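PDB 7BOB: endo-beta-mannanase from Opitutaceae bacterium TAV5, which probably releases mannose from the ends of beta-1,4-linked mannose chains, as a homotrimeric exo-beta-1,4-mannosidase of glycoside hydrolase family 5. Local coordinates for residues A[458-463]-A[468-473]. Sequence-based numbering, arbitrary orientation.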
ATOM      1  N   LYS A 458      30.597 -17.970  -0.653  1.00 55.66           N
ATOM      2  CA  LYS A 458      31.658 -18.965  -0.522  1.00 56.15           C
ATOM      3  C   LYS A 458      31.619 -19.975  -1.664  1.00 58.05           C
ATOM      4  O   LYS A 458      32.653 -20.304  -2.253  1.00 61.73           O
ATOM      5  CB  LYS A 458      31.532 -19.677   0.827  1.00 58.68           C
ATOM      6  CG  LYS A 458      31.968 -18.818   2.024  1.00 58.24           C
ATOM      7  CD  LYS A 458      31.799 -19.579   3.341  1.00 64.97           C
ATOM      8  CE  LYS A 458      32.079 -18.681   4.549  1.00 68.29           C
ATOM      9  NZ  LYS A 458      31.662 -19.317   5.832  1.00 66.67           N
ATOM     10  N   GLU A 459      30.427 -20.482  -1.986  1.00 58.57           N
ATOM     11  CA  GLU A 459      30.312 -21.461  -3.056  1.00 58.35           C
ATOM     12  C   GLU A 459      30.614 -20.826  -4.402  1.00 59.17           C
ATOM     13  O   GLU A 459      31.337 -21.410  -5.215  1.00 59.91           O
ATOM     14  CB  GLU A 459      28.923 -22.098  -3.051  1.00 59.33           C
ATOM     15  CG  GLU A 459      28.721 -23.189  -4.104  1.00 66.19           C
ATOM     16  CD  GLU A 459      29.256 -24.556  -3.681  1.00 68.98           C
ATOM     17  OE1 GLU A 459      29.100 -25.520  -4.470  1.00 68.65           O
ATOM     18  OE2 GLU A 459      29.835 -24.663  -2.576  1.00 71.57           O
ATOM     19  N   LEU A 460      30.098 -19.620  -4.646  1.00 56.01           N
ATOM     20  CA  LEU A 460      30.448 -18.911  -5.872  1.00 56.32           C
ATOM     21  C   LEU A 460      31.955 -18.721  -5.984  1.00 58.14           C
ATOM     22  O   LEU A 460      32.517 -18.803  -7.083  1.00 57.36           O
ATOM     23  CB  LEU A 460      29.737 -17.563  -5.922  1.00 57.35           C
ATOM     24  CG  LEU A 460      28.280 -17.621  -6.371  1.00 54.44           C
ATOM     25  CD1 LEU A 460      27.532 -16.397  -5.848  1.00 55.54           C
ATOM     26  CD2 LEU A 460      28.210 -17.697  -7.888  1.00 53.71           C
ATOM     27  N   HIS A 461      32.629 -18.485  -4.856  1.00 57.20           N
ATOM     28  CA  HIS A 461      34.084 -18.335  -4.866  1.00 61.79           C
ATOM     29  C   HIS A 461      34.757 -19.616  -5.355  1.00 63.87           C
ATOM     30  O   HIS A 461      35.534 -19.605  -6.319  1.00 64.25           O
ATOM     31  CB  HIS A 461      34.565 -17.953  -3.458  1.00 58.98           C
ATOM     32  CG  HIS A 461      36.052 -17.849  -3.322  1.00 65.86           C
ATOM     33  ND1 HIS A 461      36.737 -16.664  -3.502  1.00 65.70           N
ATOM     34  CD2 HIS A 461      36.987 -18.781  -3.020  1.00 71.37           C
ATOM     35  CE1 HIS A 461      38.028 -16.874  -3.322  1.00 65.74           C
ATOM     36  NE2 HIS A 461      38.207 -18.149  -3.027  1.00 67.81           N
ATOM     37  N   SER A 462      34.428 -20.740  -4.721  1.00 63.44           N
ATOM     38  CA  SER A 462      35.021 -22.018  -5.088  1.00 64.99           C
ATOM     39  C   SER A 462      34.701 -22.393  -6.537  1.00 65.58           C
ATOM     40  O   SER A 462      35.566 -22.903  -7.259  1.00 67.03           O
ATOM     41  CB  SER A 462      34.537 -23.089  -4.113  1.00 59.30           C
ATOM     42  OG  SER A 462      34.554 -24.352  -4.735  1.00 73.74           O
ATOM     43  N   TRP A 463      33.464 -22.149  -6.978  1.00 63.86           N
ATOM     44  CA  TRP A 463      33.129 -22.322  -8.390  1.00 59.19           C
ATOM     45  C   TRP A 463      34.012 -21.454  -9.290  1.00 60.96           C
ATOM     46  O   TRP A 463      34.530 -21.928 -10.313  1.00 61.90           O
ATOM     47  CB  TRP A 463      31.650 -22.002  -8.620  1.00 55.67           C
ATOM     48  CG  TRP A 463      31.240 -22.119 -10.063  1.00 55.61           C
ATOM     49  CD1 TRP A 463      30.957 -23.265 -10.732  1.00 58.61           C
ATOM     50  CD2 TRP A 463      31.066 -21.051 -11.010  1.00 55.37           C
ATOM     51  NE1 TRP A 463      30.621 -22.989 -12.036  1.00 58.91           N
ATOM     52  CE2 TRP A 463      30.676 -21.638 -12.235  1.00 51.93           C
ATOM     53  CE3 TRP A 463      31.186 -19.655 -10.935  1.00 54.83           C
ATOM     54  CZ2 TRP A 463      30.413 -20.887 -13.382  1.00 50.34           C
ATOM     55  CZ3 TRP A 463      30.930 -18.903 -12.082  1.00 54.60           C
ATOM     56  CH2 TRP A 463      30.547 -19.524 -13.290  1.00 57.48           C
ATOM     57  N   GLY A 468      35.017 -20.897 -13.258  1.00 58.40           N
ATOM     58  CA  GLY A 468      33.790 -20.220 -13.639  1.00 57.56           C
ATOM     59  C   GLY A 468      34.033 -18.762 -13.995  1.00 60.03           C
ATOM     60  O   GLY A 468      34.836 -18.069 -13.364  1.00 56.71           O
ATOM     61  N   GLN A 469      33.342 -18.302 -15.038  1.00 59.69           N
ATOM     62  CA  GLN A 469      33.261 -16.885 -15.384  1.00 57.57           C
ATOM     63  C   GLN A 469      31.973 -16.308 -14.790  1.00 57.48           C
ATOM     64  O   GLN A 469      30.871 -16.714 -15.184  1.00 57.51           O
ATOM     65  CB  GLN A 469      33.273 -16.701 -16.899  1.00 62.41           C
ATOM     66  CG  GLN A 469      34.281 -17.568 -17.624  1.00 67.31           C
ATOM     67  CD  GLN A 469      35.683 -17.216 -17.215  1.00 67.53           C
ATOM     68  OE1 GLN A 469      36.152 -16.115 -17.493  1.00 65.43           O
ATOM     69  NE2 GLN A 469      36.353 -18.136 -16.523  1.00 65.22           N
ATOM     70  N   LEU A 470      32.110 -15.370 -13.855  1.00 54.91           N
ATOM     71  CA  LEU A 470      30.978 -14.770 -13.145  1.00 54.76           C
ATOM     72  C   LEU A 470      30.787 -13.325 -13.590  1.00 52.79           C
ATOM     73  O   LEU A 470      31.696 -12.493 -13.442  1.00 55.11           O
ATOM     74  CB  LEU A 470      31.191 -14.833 -11.631  1.00 54.17           C
ATOM     75  CG  LEU A 470      30.092 -14.326 -10.694  1.00 53.99           C
ATOM     76  CD1 LEU A 470      28.850 -15.233 -10.756  1.00 53.55           C
ATOM     77  CD2 LEU A 470      30.630 -14.256  -9.276  1.00 49.04           C
ATOM     78  N   LEU A 471      29.608 -13.025 -14.132  1.00 48.03           N
ATOM     79  CA  LEU A 471      29.187 -11.649 -14.381  1.00 51.20           C
ATOM     80  C   LEU A 471      28.208 -11.258 -13.274  1.00 53.16           C
ATOM     81  O   LEU A 471      27.083 -11.771 -13.219  1.00 52.08           O
ATOM     82  CB  LEU A 471      28.555 -11.503 -15.761  1.00 45.93           C
ATOM     83  CG  LEU A 471      27.992 -10.118 -16.078  1.00 48.13           C
ATOM     84  CD1 LEU A 471      29.029  -8.994 -15.815  1.00 47.75           C
ATOM     85  CD2 LEU A 471      27.544 -10.089 -17.525  1.00 50.44           C
ATOM     86  N   TRP A 472      28.639 -10.364 -12.385  1.00 49.66           N
ATOM     87  CA  TRP A 472      27.914 -10.056 -11.148  1.00 47.09           C
ATOM     88  C   TRP A 472      27.325  -8.654 -11.252  1.00 49.27           C
ATOM     89  O   TRP A 472      28.022  -7.658 -11.028  1.00 51.50           O
ATOM     90  CB  TRP A 472      28.838 -10.172  -9.944  1.00 45.30           C
ATOM     91  CG  TRP A 472      28.120 -10.335  -8.639  1.00 50.38           C
ATOM     92  CD1 TRP A 472      26.818 -10.028  -8.370  1.00 46.29           C
ATOM     93  CD2 TRP A 472      28.677 -10.834  -7.417  1.00 50.05           C
ATOM     94  NE1 TRP A 472      26.529 -10.317  -7.061  1.00 46.22           N
ATOM     95  CE2 TRP A 472      27.647 -10.825  -6.457  1.00 45.48           C
ATOM     96  CE3 TRP A 472      29.951 -11.286  -7.042  1.00 51.10           C
ATOM     97  CZ2 TRP A 472      27.844 -11.253  -5.148  1.00 49.88           C
ATOM     98  CZ3 TRP A 472      30.144 -11.720  -5.742  1.00 51.91           C
ATOM     99  CH2 TRP A 472      29.096 -11.700  -4.810  1.00 51.34           C
ATOM    100  N   HIS A 473      26.039  -8.563 -11.569  1.00 47.01           N
ATOM    101  CA  HIS A 473      25.407  -7.251 -11.614  1.00 50.00           C
ATOM    102  C   HIS A 473      24.965  -6.864 -10.207  1.00 49.51           C
ATOM    103  O   HIS A 473      24.126  -7.549  -9.603  1.00 53.76           O
ATOM    104  CB  HIS A 473      24.240  -7.235 -12.595  1.00 48.36           C
ATOM    105  CG  HIS A 473      24.674  -7.117 -14.022  1.00 52.80           C
ATOM    106  ND1 HIS A 473      23.827  -7.349 -15.084  1.00 50.76           N
ATOM    107  CD2 HIS A 473      25.877  -6.803 -14.562  1.00 51.02           C
ATOM    108  CE1 HIS A 473      24.487  -7.169 -16.216  1.00 55.38           C
ATOM    109  NE2 HIS A 473      25.735  -6.844 -15.928  1.00 53.31           N
TER
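Trp463 lays one face of its indole under Gly468, whose CA sits 3.3 Å from the centroid of the six-membered ring and 12° off its normal, a close CH-pi contact. At the rim of the ring, CH2 of Trp463 lies 3.4 Å from Gln469 O, near the ring plane, and CZ3 stands 4.1 Å from Leu470 CB. One turn earlier, Leu460 CD2 meets Leu470 CD1 at 3.8 Å, the two side chains crossing at about a right angle. With CG anti to the backbone N (chi1 178°) and chi2 near 80°, the indole extends past Gly468 and turns a face to its CA. Gly468 N donates a hydrogen bond to Trp463 O (3.2 Å), linking the residue just before strand 469-473 to the C-terminal part of helix 454-465. An alanine in place of Trp463 would remove the ring face at Gly468 CA and would probably leave a gap beside Leu470 CB and Gln469 O. Farther out, Trp463 NE1 makes a weak hydrogen bond to Val442 O, while Ile445 packs against Trp463 and Leu470, and Ile447 against Leu460 and Leu470. Helix 454-465 thus packs on the parallel part of a mixed sheet, as the crossover of a beta-alpha-beta unit joining strands 444-448 and 469-473.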